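Local coordinates for putative outer membrane protein (LpxR) (Salmonella typhimurium, PDB 3FID) that acts as an outer-membrane lipid A deacylase, probably cutting ester-linked acyl chains from the lipid A part of lipopolysaccharide in a metal-dependent manner, at residues K74-F79 / S277-G282; P70-G75 / G236-T241; G188-F193 / I208-E213. One frame throughout, in Å; residues are numbered along the deposited sequence.

Contact 1 of 3, residues K74-F79 / S277-G282. With GOL (glycerol), chain H.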
ATOM      1  N   LYS A  74     -17.357 -17.257   7.854  1.00 17.86           N
ATOM      2  CA  LYS A  74     -16.555 -17.289   9.078  1.00 17.35           C
ATOM      3  C   LYS A  74     -15.220 -17.933   8.747  1.00 17.22           C
ATOM      4  O   LYS A  74     -15.183 -18.953   8.066  1.00 16.63           O
ATOM      5  CB  LYS A  74     -17.250 -18.100  10.169  1.00 18.75           C
ATOM      6  CG  LYS A  74     -16.641 -17.912  11.557  1.00 19.50           C
ATOM      7  CD  LYS A  74     -17.044 -16.556  12.134  1.00 24.53           C
ATOM      8  CE  LYS A  74     -16.494 -16.336  13.578  1.00 23.39           C
ATOM      9  NZ  LYS A  74     -17.232 -15.249  14.355  1.00 25.16           N
ATOM     10  N   GLY A  75     -14.117 -17.342   9.203  1.00 16.09           N
ATOM     11  CA  GLY A  75     -12.795 -17.870   8.810  1.00 15.81           C
ATOM     12  C   GLY A  75     -12.110 -17.174   7.641  1.00 15.10           C
ATOM     13  O   GLY A  75     -10.937 -17.442   7.356  1.00 15.07           O
ATOM     14  N   ASP A  76     -12.811 -16.267   6.962  1.00 14.46           N
ATOM     15  CA  ASP A  76     -12.187 -15.496   5.862  1.00 13.80           C
ATOM     16  C   ASP A  76     -12.625 -14.048   6.021  1.00 13.77           C
ATOM     17  O   ASP A  76     -13.641 -13.753   6.680  1.00 13.28           O
ATOM     18  CB  ASP A  76     -12.603 -16.049   4.476  1.00 12.96           C
ATOM     19  CG  ASP A  76     -11.656 -15.627   3.324  1.00 13.79           C
ATOM     20  OD1 ASP A  76     -10.714 -14.809   3.510  1.00 13.18           O
ATOM     21  OD2 ASP A  76     -11.885 -16.117   2.193  1.00 13.43           O
ATOM     22  N   ARG A  77     -11.853 -13.122   5.462  1.00 14.07           N
ATOM     23  CA  ARG A  77     -12.264 -11.731   5.556  1.00 14.29           C
ATOM     24  C   ARG A  77     -13.553 -11.501   4.768  1.00 13.78           C
ATOM     25  O   ARG A  77     -13.803 -12.129   3.734  1.00 14.07           O
ATOM     26  CB  ARG A  77     -11.130 -10.754   5.141  1.00 15.72           C
ATOM     27  CG  ARG A  77     -10.731 -10.810   3.711  1.00 17.56           C
ATOM     28  CD  ARG A  77      -9.264 -10.336   3.534  1.00 22.00           C
ATOM     29  NE  ARG A  77      -9.039  -9.021   4.080  1.00 19.68           N
ATOM     30  CZ  ARG A  77      -7.874  -8.568   4.542  1.00 18.83           C
ATOM     31  NH1 ARG A  77      -6.788  -9.344   4.600  1.00 21.17           N
ATOM     32  NH2 ARG A  77      -7.822  -7.342   5.023  1.00 18.05           N
ATOM     33  N   ALA A  78     -14.386 -10.608   5.290  1.00 12.77           N
ATOM     34  CA  ALA A  78     -15.548 -10.119   4.573  1.00 12.21           C
ATOM     35  C   ALA A  78     -15.091  -9.160   3.468  1.00 12.65           C
ATOM     36  O   ALA A  78     -13.996  -8.593   3.570  1.00 12.37           O
ATOM     37  CB  ALA A  78     -16.432  -9.353   5.546  1.00 12.49           C
ATOM     38  N   PHE A  79     -15.941  -8.929   2.462  1.00 11.38           N
ATOM     39  CA  PHE A  79     -15.746  -7.785   1.560  1.00 11.47           C
ATOM     40  C   PHE A  79     -15.700  -6.474   2.385  1.00 11.10           C
ATOM     41  O   PHE A  79     -16.480  -6.275   3.333  1.00 11.50           O
ATOM     42  CB  PHE A  79     -16.838  -7.728   0.475  1.00 11.12           C
ATOM     43  CG  PHE A  79     -16.610  -8.681  -0.686  1.00 11.76           C
ATOM     44  CD1 PHE A  79     -15.678  -8.380  -1.692  1.00 11.98           C
ATOM     45  CD2 PHE A  79     -17.327  -9.866  -0.781  1.00 11.98           C
ATOM     46  CE1 PHE A  79     -15.459  -9.271  -2.767  1.00 12.94           C
ATOM     47  CE2 PHE A  79     -17.141 -10.776  -1.853  1.00 13.25           C
ATOM     48  CZ  PHE A  79     -16.214 -10.495  -2.847  1.00 12.01           C
ATOM     49  N   SER A 277       0.102 -13.675   6.246  1.00 10.06           N
ATOM     50  CA  SER A 277      -1.237 -13.894   6.770  1.00  9.50           C
ATOM     51  C   SER A 277      -1.674 -12.869   7.831  1.00  9.52           C
ATOM     52  O   SER A 277      -1.081 -12.771   8.911  1.00 10.26           O
ATOM     53  CB  SER A 277      -1.355 -15.305   7.367  1.00 10.69           C
ATOM     54  OG  SER A 277      -2.710 -15.560   7.713  1.00 12.13           O
ATOM     55  N   GLU A 278      -2.755 -12.158   7.558  1.00  9.89           N
ATOM     56  CA  GLU A 278      -3.281 -11.178   8.550  1.00 10.63           C
ATOM     57  C   GLU A 278      -4.279 -11.725   9.582  1.00 10.83           C
ATOM     58  O   GLU A 278      -4.716 -11.001  10.484  1.00 10.85           O
ATOM     59  CB  GLU A 278      -3.898  -9.998   7.797  1.00  9.82           C
ATOM     60  CG  GLU A 278      -2.819  -9.247   6.998  1.00 11.17           C
ATOM     61  CD  GLU A 278      -3.358  -7.950   6.421  1.00 13.87           C
ATOM     62  OE1 GLU A 278      -4.136  -8.019   5.475  1.00 13.47           O
ATOM     63  OE2 GLU A 278      -3.003  -6.870   6.936  1.00 16.05           O
ATOM     64  N   PHE A 279      -4.652 -12.993   9.432  1.00 12.09           N
ATOM     65  CA  PHE A 279      -5.528 -13.640  10.409  1.00 12.11           C
ATOM     66  C   PHE A 279      -5.304 -15.136  10.451  1.00 12.02           C
ATOM     67  O   PHE A 279      -4.777 -15.748   9.498  1.00 11.38           O
ATOM     68  CB  PHE A 279      -7.014 -13.315  10.178  1.00 12.29           C
ATOM     69  CG  PHE A 279      -7.478 -13.547   8.782  1.00 12.66           C
ATOM     70  CD1 PHE A 279      -7.293 -12.563   7.794  1.00 13.44           C
ATOM     71  CD2 PHE A 279      -8.139 -14.732   8.435  1.00 11.41           C
ATOM     72  CE1 PHE A 279      -7.726 -12.779   6.498  1.00 10.51           C
ATOM     73  CE2 PHE A 279      -8.579 -14.947   7.111  1.00 10.42           C
ATOM     74  CZ  PHE A 279      -8.375 -13.981   6.162  1.00 11.62           C
ATOM     75  N   ARG A 280      -5.704 -15.736  11.567  1.00 12.19           N
ATOM     76  CA  ARG A 280      -5.264 -17.106  11.856  1.00 12.73           C
ATOM     77  C   ARG A 280      -5.579 -18.083  10.727  1.00 13.37           C
ATOM     78  O   ARG A 280      -4.765 -18.961  10.394  1.00 14.23           O
ATOM     79  CB  ARG A 280      -5.896 -17.603  13.168  1.00 12.38           C
ATOM     80  CG  ARG A 280      -5.484 -16.819  14.370  1.00 11.45           C
ATOM     81  CD  ARG A 280      -5.849 -17.595  15.599  1.00 12.00           C
ATOM     82  NE  ARG A 280      -5.526 -16.833  16.802  1.00 14.18           N
ATOM     83  CZ  ARG A 280      -5.716 -17.306  18.021  1.00 16.22           C
ATOM     84  NH1 ARG A 280      -5.400 -16.566  19.056  1.00 15.36           N
ATOM     85  NH2 ARG A 280      -6.236 -18.522  18.177  1.00 14.97           N
ATOM     86  N   THR A 281      -6.782 -17.964  10.180  1.00 14.06           N
ATOM     87  CA  THR A 281      -7.270 -18.879   9.143  1.00 14.36           C
ATOM     88  C   THR A 281      -6.981 -18.397   7.700  1.00 14.76           C
ATOM     89  O   THR A 281      -7.458 -18.995   6.725  1.00 14.30           O
ATOM     90  CB  THR A 281      -8.766 -19.162   9.330  1.00 15.49           C
ATOM     91  OG1 THR A 281      -9.486 -17.920   9.376  1.00 15.65           O
ATOM     92  CG2 THR A 281      -8.991 -19.920  10.648  1.00 14.44           C
ATOM     93  N   GLY A 282      -6.192 -17.327   7.570  1.00 14.34           N
ATOM     94  CA  GLY A 282      -5.803 -16.808   6.254  1.00 13.52           C
ATOM     95  C   GLY A 282      -4.482 -17.363   5.766  1.00 13.18           C
ATOM     96  O   GLY A 282      -4.004 -18.402   6.238  1.00 11.89           O
TER
HETATM   97  C1  GOL H 302      -5.854  -4.457   5.432  1.00 22.26           C
HETATM   98  O1  GOL H 302      -5.754  -5.772   5.900  1.00 22.51           O
HETATM   99  C2  GOL H 302      -4.517  -3.849   5.050  1.00 25.73           C
HETATM  100  O2  GOL H 302      -3.402  -4.404   5.737  1.00 26.25           O
HETATM  101  C3  GOL H 302      -4.676  -2.351   5.241  1.00 25.67           C
HETATM  102  O3  GOL H 302      -3.521  -1.722   5.739  1.00 24.66           O

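Contact 2 of 3, residues P70-G75 / G236-T241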
ATOM      1  N   PRO A  70     -23.028 -16.160  -0.963  1.00 22.34           N
ATOM      2  CA  PRO A  70     -23.992 -15.071  -0.804  1.00 22.21           C
ATOM      3  C   PRO A  70     -23.653 -14.126   0.335  1.00 21.74           C
ATOM      4  O   PRO A  70     -24.036 -12.957   0.281  1.00 22.03           O
ATOM      5  CB  PRO A  70     -25.324 -15.790  -0.481  1.00 23.19           C
ATOM      6  CG  PRO A  70     -25.105 -17.211  -0.703  1.00 23.35           C
ATOM      7  CD  PRO A  70     -23.625 -17.484  -0.676  1.00 23.15           C
ATOM      8  N   GLU A  71     -22.980 -14.637   1.372  1.00 20.52           N
ATOM      9  CA  GLU A  71     -22.610 -13.814   2.539  1.00 20.19           C
ATOM     10  C   GLU A  71     -21.157 -14.053   2.938  1.00 18.61           C
ATOM     11  O   GLU A  71     -20.484 -14.927   2.377  1.00 17.48           O
ATOM     12  CB  GLU A  71     -23.529 -14.119   3.727  1.00 21.33           C
ATOM     13  CG  GLU A  71     -24.981 -13.833   3.431  1.00 26.09           C
ATOM     14  CD  GLU A  71     -25.907 -14.378   4.477  1.00 32.68           C
ATOM     15  OE1 GLU A  71     -26.751 -13.589   4.971  1.00 36.37           O
ATOM     16  OE2 GLU A  71     -25.782 -15.587   4.805  1.00 36.27           O
ATOM     17  N   ALA A  72     -20.682 -13.269   3.901  1.00 17.72           N
ATOM     18  CA  ALA A  72     -19.344 -13.471   4.448  1.00 17.56           C
ATOM     19  C   ALA A  72     -19.239 -14.890   4.992  1.00 17.85           C
ATOM     20  O   ALA A  72     -20.253 -15.496   5.355  1.00 18.10           O
ATOM     21  CB  ALA A  72     -19.042 -12.451   5.532  1.00 16.23           C
ATOM     22  N   VAL A  73     -18.017 -15.413   5.019  1.00 17.87           N
ATOM     23  CA  VAL A  73     -17.729 -16.774   5.485  1.00 17.93           C
ATOM     24  C   VAL A  73     -16.893 -16.649   6.770  1.00 17.89           C
ATOM     25  O   VAL A  73     -15.832 -16.006   6.783  1.00 17.04           O
ATOM     26  CB  VAL A  73     -16.940 -17.584   4.398  1.00 17.70           C
ATOM     27  CG1 VAL A  73     -16.429 -18.902   4.939  1.00 18.26           C
ATOM     28  CG2 VAL A  73     -17.816 -17.852   3.178  1.00 18.65           C
ATOM     29  N   LYS A  74     -17.357 -17.257   7.854  1.00 17.86           N
ATOM     30  CA  LYS A  74     -16.555 -17.289   9.078  1.00 17.35           C
ATOM     31  C   LYS A  74     -15.220 -17.933   8.747  1.00 17.22           C
ATOM     32  O   LYS A  74     -15.183 -18.953   8.066  1.00 16.63           O
ATOM     33  CB  LYS A  74     -17.250 -18.100  10.169  1.00 18.75           C
ATOM     34  CG  LYS A  74     -16.641 -17.912  11.557  1.00 19.50           C
ATOM     35  CD  LYS A  74     -17.044 -16.556  12.134  1.00 24.53           C
ATOM     36  CE  LYS A  74     -16.494 -16.336  13.578  1.00 23.39           C
ATOM     37  NZ  LYS A  74     -17.232 -15.249  14.355  1.00 25.16           N
ATOM     38  N   GLY A  75     -14.117 -17.342   9.203  1.00 16.09           N
ATOM     39  CA  GLY A  75     -12.795 -17.870   8.810  1.00 15.81           C
ATOM     40  C   GLY A  75     -12.110 -17.174   7.641  1.00 15.10           C
ATOM     41  O   GLY A  75     -10.937 -17.442   7.356  1.00 15.07           O
ATOM     42  N   GLY A 236     -14.088  -5.440  12.171  1.00 15.79           N
ATOM     43  CA  GLY A 236     -15.426  -4.873  12.043  1.00 16.41           C
ATOM     44  C   GLY A 236     -16.501  -5.944  11.886  1.00 17.30           C
ATOM     45  O   GLY A 236     -16.221  -7.090  11.547  1.00 17.18           O
ATOM     46  N   LYS A 237     -17.748  -5.542  12.083  1.00 17.12           N
ATOM     47  CA  LYS A 237     -18.876  -6.441  12.024  1.00 19.21           C
ATOM     48  C   LYS A 237     -19.545  -6.342  10.647  1.00 18.30           C
ATOM     49  O   LYS A 237     -19.694  -5.244  10.106  1.00 18.59           O
ATOM     50  CB  LYS A 237     -19.836  -6.027  13.151  1.00 18.86           C
ATOM     51  CG  LYS A 237     -20.991  -6.961  13.424  1.00 22.76           C
ATOM     52  CD  LYS A 237     -21.902  -6.370  14.519  1.00 23.82           C
ATOM     53  CE  LYS A 237     -23.121  -5.673  13.898  1.00 29.84           C
ATOM     54  NZ  LYS A 237     -24.027  -5.113  14.939  1.00 31.08           N
ATOM     55  N   THR A 238     -19.951  -7.482  10.081  1.00 18.05           N
ATOM     56  CA  THR A 238     -20.606  -7.523   8.759  1.00 18.21           C
ATOM     57  C   THR A 238     -22.054  -7.000   8.803  1.00 19.19           C
ATOM     58  O   THR A 238     -22.704  -7.092   9.839  1.00 18.50           O
ATOM     59  CB  THR A 238     -20.680  -8.959   8.219  1.00 18.80           C
ATOM     60  OG1 THR A 238     -21.386  -9.785   9.173  1.00 16.69           O
ATOM     61  CG2 THR A 238     -19.262  -9.530   7.956  1.00 17.65           C
ATOM     62  N   LEU A 239     -22.548  -6.490   7.667  1.00 19.49           N
ATOM     63  CA  LEU A 239     -23.868  -5.814   7.601  1.00 20.13           C
ATOM     64  C   LEU A 239     -25.073  -6.700   7.943  1.00 20.46           C
ATOM     65  O   LEU A 239     -25.964  -6.279   8.687  1.00 20.11           O
ATOM     66  CB  LEU A 239     -24.100  -5.225   6.204  1.00 20.18           C
ATOM     67  CG  LEU A 239     -23.513  -3.867   5.863  1.00 19.93           C
ATOM     68  CD1 LEU A 239     -23.825  -3.566   4.384  1.00 20.78           C
ATOM     69  CD2 LEU A 239     -24.106  -2.784   6.776  1.00 19.86           C
ATOM     70  N   GLN A 240     -25.075  -7.916   7.398  1.00 20.45           N
ATOM     71  CA  GLN A 240     -26.210  -8.836   7.468  1.00 21.18           C
ATOM     72  C   GLN A 240     -26.015 -10.017   8.413  1.00 21.17           C
ATOM     73  O   GLN A 240     -26.912 -10.328   9.207  1.00 20.91           O
ATOM     74  CB  GLN A 240     -26.536  -9.368   6.093  1.00 21.02           C
ATOM     75  CG  GLN A 240     -26.955  -8.312   5.104  1.00 23.38           C
ATOM     76  CD  GLN A 240     -27.229  -8.940   3.783  1.00 27.08           C
ATOM     77  OE1 GLN A 240     -26.722 -10.022   3.482  1.00 30.57           O
ATOM     78  NE2 GLN A 240     -28.038  -8.285   2.979  1.00 30.74           N
ATOM     79  N   THR A 241     -24.872 -10.692   8.339  1.00 21.10           N
ATOM     80  CA  THR A 241     -24.602 -11.777   9.303  1.00 20.87           C
ATOM     81  C   THR A 241     -24.168 -11.249  10.661  1.00 21.70           C
ATOM     82  O   THR A 241     -24.111 -12.010  11.634  1.00 21.96           O
ATOM     83  CB  THR A 241     -23.573 -12.808   8.783  1.00 21.55           C
ATOM     84  OG1 THR A 241     -22.401 -12.135   8.284  1.00 20.36           O
ATOM     85  CG2 THR A 241     -24.171 -13.643   7.669  1.00 21.81           C
TER

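Contact 3 of 3, residues G188-F193 / I208-E213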
ATOM      1  N   GLY A 188      20.410   3.349  -7.089  1.00 14.66           N
ATOM      2  CA  GLY A 188      19.780   4.323  -7.996  1.00 15.14           C
ATOM      3  C   GLY A 188      20.710   5.495  -8.253  1.00 15.87           C
ATOM      4  O   GLY A 188      21.778   5.579  -7.650  1.00 15.80           O
ATOM      5  N   ASN A 189      20.305   6.404  -9.132  1.00 16.17           N
ATOM      6  CA  ASN A 189      21.136   7.589  -9.424  1.00 16.22           C
ATOM      7  C   ASN A 189      20.778   8.830  -8.627  1.00 16.16           C
ATOM      8  O   ASN A 189      21.320   9.909  -8.873  1.00 16.31           O
ATOM      9  CB  ASN A 189      21.209   7.857 -10.938  1.00 16.61           C
ATOM     10  CG  ASN A 189      19.900   8.309 -11.519  1.00 17.64           C
ATOM     11  OD1 ASN A 189      18.845   8.164 -10.898  1.00 18.86           O
ATOM     12  ND2 ASN A 189      19.954   8.875 -12.723  1.00 17.01           N
ATOM     13  N   ASP A 190      19.891   8.697  -7.635  1.00 15.04           N
ATOM     14  CA  ASP A 190      19.566   9.839  -6.812  1.00 15.32           C
ATOM     15  C   ASP A 190      19.500   9.504  -5.330  1.00 15.35           C
ATOM     16  O   ASP A 190      18.690   8.676  -4.913  1.00 13.79           O
ATOM     17  CB  ASP A 190      18.260  10.530  -7.268  1.00 15.15           C
ATOM     18  CG  ASP A 190      18.010  11.827  -6.515  1.00 17.08           C
ATOM     19  OD1 ASP A 190      16.969  11.965  -5.824  1.00 15.17           O
ATOM     20  OD2 ASP A 190      18.890  12.719  -6.573  1.00 19.98           O
ATOM     21  N   LYS A 191      20.350  10.161  -4.543  1.00 15.74           N
ATOM     22  CA  LYS A 191      20.419   9.946  -3.089  1.00 17.00           C
ATOM     23  C   LYS A 191      19.075  10.186  -2.357  1.00 16.24           C
ATOM     24  O   LYS A 191      18.693   9.394  -1.469  1.00 16.48           O
ATOM     25  CB  LYS A 191      21.543  10.817  -2.470  1.00 16.90           C
ATOM     26  CG  LYS A 191      21.471  10.935  -0.946  1.00 20.04           C
ATOM     27  CD  LYS A 191      22.538  11.916  -0.392  1.00 20.18           C
ATOM     28  CE  LYS A 191      22.596  11.847   1.127  1.00 23.11           C
ATOM     29  NZ  LYS A 191      23.420  10.700   1.581  1.00 27.16           N
ATOM     30  N   THR A 192      18.371  11.270  -2.715  1.00 14.79           N
ATOM     31  CA  THR A 192      17.131  11.654  -2.018  1.00 14.29           C
ATOM     32  C   THR A 192      16.029  10.609  -2.316  1.00 13.71           C
ATOM     33  O   THR A 192      15.348  10.127  -1.400  1.00 13.31           O
ATOM     34  CB  THR A 192      16.646  13.066  -2.450  1.00 15.15           C
ATOM     35  OG1 THR A 192      17.663  14.038  -2.144  1.00 16.62           O
ATOM     36  CG2 THR A 192      15.354  13.453  -1.691  1.00 12.94           C
ATOM     37  N   PHE A 193      15.872  10.295  -3.605  1.00 12.44           N
ATOM     38  CA  PHE A 193      14.866   9.330  -4.061  1.00 12.11           C
ATOM     39  C   PHE A 193      15.136   7.947  -3.456  1.00 12.05           C
ATOM     40  O   PHE A 193      14.212   7.261  -3.007  1.00  9.85           O
ATOM     41  CB  PHE A 193      14.830   9.287  -5.603  1.00 12.69           C
ATOM     42  CG  PHE A 193      13.741   8.365  -6.199  1.00 13.26           C
ATOM     43  CD1 PHE A 193      12.480   8.218  -5.582  1.00 16.19           C
ATOM     44  CD2 PHE A 193      13.975   7.690  -7.404  1.00 15.77           C
ATOM     45  CE1 PHE A 193      11.486   7.377  -6.154  1.00 14.01           C
ATOM     46  CE2 PHE A 193      12.991   6.884  -7.975  1.00 15.78           C
ATOM     47  CZ  PHE A 193      11.752   6.710  -7.335  1.00 14.97           C
ATOM     48  N   ILE A 208       7.075  10.718  -5.462  1.00 15.80           N
ATOM     49  CA  ILE A 208       8.546  10.704  -5.565  1.00 16.87           C
ATOM     50  C   ILE A 208       9.109  11.971  -4.921  1.00 17.19           C
ATOM     51  O   ILE A 208       8.619  13.066  -5.181  1.00 17.54           O
ATOM     52  CB  ILE A 208       8.999  10.597  -7.063  1.00 17.16           C
ATOM     53  CG1 ILE A 208       8.657   9.192  -7.612  1.00 16.98           C
ATOM     54  CG2 ILE A 208      10.518  10.906  -7.225  1.00 18.00           C
ATOM     55  CD1 ILE A 208       8.808   9.045  -9.156  1.00 17.84           C
ATOM     56  N   HIS A 209      10.135  11.818  -4.089  1.00 17.68           N
ATOM     57  CA  HIS A 209      10.895  12.969  -3.588  1.00 18.99           C
ATOM     58  C   HIS A 209      12.259  12.858  -4.240  1.00 20.02           C
ATOM     59  O   HIS A 209      13.015  11.940  -3.935  1.00 20.47           O
ATOM     60  CB  HIS A 209      11.036  12.897  -2.064  1.00 18.58           C
ATOM     61  CG  HIS A 209      11.724  14.087  -1.460  1.00 17.63           C
ATOM     62  ND1 HIS A 209      12.263  14.066  -0.193  1.00 16.88           N
ATOM     63  CD2 HIS A 209      11.973  15.324  -1.954  1.00 17.01           C
ATOM     64  CE1 HIS A 209      12.797  15.246   0.078  1.00 17.84           C
ATOM     65  NE2 HIS A 209      12.654  16.022  -0.981  1.00 17.07           N
ATOM     66  N   THR A 210      12.562  13.745  -5.175  1.00 22.41           N
ATOM     67  CA  THR A 210      13.840  13.652  -5.873  1.00 24.62           C
ATOM     68  C   THR A 210      14.458  15.002  -6.147  1.00 27.03           C
ATOM     69  O   THR A 210      13.752  15.989  -6.320  1.00 27.06           O
ATOM     70  CB  THR A 210      13.730  12.874  -7.207  1.00 23.79           C
ATOM     71  OG1 THR A 210      15.053  12.642  -7.723  1.00 24.97           O
ATOM     72  CG2 THR A 210      12.898  13.640  -8.248  1.00 22.84           C
ATOM     73  N   GLN A 211      15.791  15.021  -6.200  1.00 30.05           N
ATOM     74  CA  GLN A 211      16.538  16.197  -6.658  1.00 33.10           C
ATOM     75  C   GLN A 211      16.734  16.146  -8.190  1.00 32.78           C
ATOM     76  O   GLN A 211      16.797  17.179  -8.858  1.00 34.27           O
ATOM     77  CB  GLN A 211      17.876  16.308  -5.907  1.00 33.16           C
ATOM     78  CG  GLN A 211      17.733  16.593  -4.364  1.00 35.81           C
ATOM     79  CD  GLN A 211      19.073  16.969  -3.658  1.00 37.19           C
ATOM     80  OE1 GLN A 211      20.120  16.321  -3.857  1.00 42.55           O
ATOM     81  NE2 GLN A 211      19.029  18.020  -2.818  1.00 39.89           N
ATOM     82  N   LYS A 212      16.721  14.934  -8.738  1.00 31.93           N
ATOM     83  CA  LYS A 212      17.207  14.629 -10.091  1.00 31.02           C
ATOM     84  C   LYS A 212      16.361  15.165 -11.255  1.00 30.48           C
ATOM     85  O   LYS A 212      15.139  15.089 -11.241  1.00 30.55           O
ATOM     86  CB  LYS A 212      17.411  13.103 -10.213  1.00 30.65           C
ATOM     87  CG  LYS A 212      18.175  12.608 -11.443  1.00 30.65           C
ATOM     88  CD  LYS A 212      19.638  13.042 -11.475  1.00 30.13           C
ATOM     89  CE  LYS A 212      20.415  12.308 -12.593  1.00 29.79           C
ATOM     90  NZ  LYS A 212      19.830  12.468 -13.973  1.00 25.49           N
ATOM     91  N   GLU A 213      17.038  15.715 -12.261  1.00 29.53           N
ATOM     92  CA  GLU A 213      16.423  16.036 -13.545  1.00 29.26           C
ATOM     93  C   GLU A 213      17.003  15.121 -14.608  1.00 27.38           C
ATOM     94  O   GLU A 213      18.134  14.660 -14.480  1.00 27.62           O
ATOM     95  CB  GLU A 213      16.687  17.493 -13.929  1.00 29.86           C
ATOM     96  CG  GLU A 213      16.250  18.501 -12.871  1.00 31.77           C
ATOM     97  CD  GLU A 213      16.268  19.939 -13.375  1.00 32.97           C
ATOM     98  OE1 GLU A 213      16.863  20.209 -14.447  1.00 37.61           O
ATOM     99  OE2 GLU A 213      15.676  20.799 -12.687  1.00 38.55           O
TER
HETATM  100  O   HOH W   1      19.671  13.600  -4.021  1.00 23.35           O

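Contact 1 of 3, residues K74-F79 / S277-G282
Arg77 turns the edge of its guanidinium to Glu278: NH1 of Arg77 donates to OE1 of Glu278 at 3.1 Å in a nearly straight salt bridge (172°), with OE1 close to the guanidinium plane but met on the carboxylate's anti side, somewhat out of its own plane. A glycerol, probably from the crystallisation liquor, accepts through O1 from Arg77 NH2 at 2.7 Å and donates from O1 to Glu278 OE1 and from O2 to Glu278 OE2. Asp32 also pairs with NH1 and Tyr285 with OE1. The segments belong to loops at the presumed extracellular mouth of the outer-membrane β-barrel, and the Arg77 side chain is about 9 Å from that of Thr34, a zinc ligand. Phe279 stands beside the arginine with its ring turned 72° from the guanidinium plane. A chi1 of 51° sets the ring between its backbone N and carbonyl carbon, where its edge reaches 74-79: CZ of Phe279 lies 3.6 Å from OD1 of Asp76, whose OD2 is held by Ser63 N, and CE2 of Phe279 is 3.4 Å from O of Gly75. Within the type I turn from Phe279 to Gly282, Thr281 donates from OG1 to O of Gly75 at 2.5 Å, the donor standing off the carbonyl plane.

Contact 2 of 3, residues P70-G75 / G236-T241
Thr238 sets its methyl CG2 3.8 Å from CB of Ala72, the first touch between two loops at the presumed extracellular end of the LpxR β-barrel. Residues 236-241 run on from helix 232-235, whereas 70-75 belong to the long connection between strands 49-60 and 80-94. In Thr238 the hydroxyl lies between the backbone N and the carbonyl carbon (chi1 57°), which places CG2 beside the backbone N and leaves OG1 to donate to OG1 of Thr241 at 2.7 Å. Met243 N is a further partner of the Thr238 hydroxyl. Gln240 comes next, its amide plane turned 69° from the carboxylate of Glu71. OE1 of Gln240 stands 3.9 Å from OE1 of Glu71, while NE2 of Gln240 makes a weak bond to Gln134. What pins this corner is Asp135 from a third loop: one carboxylate oxygen takes Gln240 N, and the other takes both Ala72 N and the hydroxyl of Thr241, linking the two segments indirectly. Thr241 turns its hydroxyl to Thr238 and Asp135 and its methyl to Glu71. That methyl, CG2 of Thr241, rests over the face of the Glu71 carboxylate, 3.7 Å from CD of Glu71.

Contact 3 of 3, residues G188-F193 / I208-E213
Asn189 crosses the bent chain of Lys212 at about a right angle, with ND2 of Asn189 3.5 Å from CE of Lys212. Asn189 ND2 and Lys212 NZ also bond to Leu215 O, so the two side chains share one acceptor. Asp190 follows, with CG trans to its backbone N (chi1 -173°), which brings the carboxylate to 208-213. Its OD1 accepts three bonds: from Thr210 OG1 at 2.8 Å, from Phe193 N at 3.0 Å and, longer, from Gln211 N at 3.3 Å. All three donors lie well out of the carboxylate plane, the threonine hydroxyl most steeply (73°). Asp190 OD2 takes a bond from a water that also donates to Gln211 OE1 and accepts from Thr192 N. Two residues on, Thr192 lays CG2 over the centre of the His209 imidazole, a CH-pi contact 3.5 Å from the centroid. Arg98 and Asp47 O hold the two ring nitrogens. Ile208 CG2 makes a CH-pi contact over one face of the Phe193 ring, off-centre, 4.1 Å from the ring centroid. Asp190 is the N-cap of helix 191-194, and the same OD1 is bonded to the ST turn of Thr210, where OG1 accepts from Lys212 N, in the connection between strands 176-188 and 215-228 at the barrel's presumed periplasmic end.

From the N terminus, the connection between strands 49-60 and 80-94 comes first and supplies one side of both contact 1 and contact 2, which share Lys74 and Gly75. Contact 3 follows, closing a short loop between strands 176-188 and 215-228. The chain then reaches 236-241, which closes contact 2, and finally 277-282, which closes contact 1. Contact 3 therefore nests inside both larger loops, while the loops of contacts 1 and 2 overlap, contact 2 starting and ending earlier. Contacts 1 and 2 touch, Ala78 CB lying 3.7 Å from Thr238 CG2, and tie three inter-strand loops together at one barrel end; contact 3 sits across the chain's centre, its own centre about 39 Å from that of contact 1.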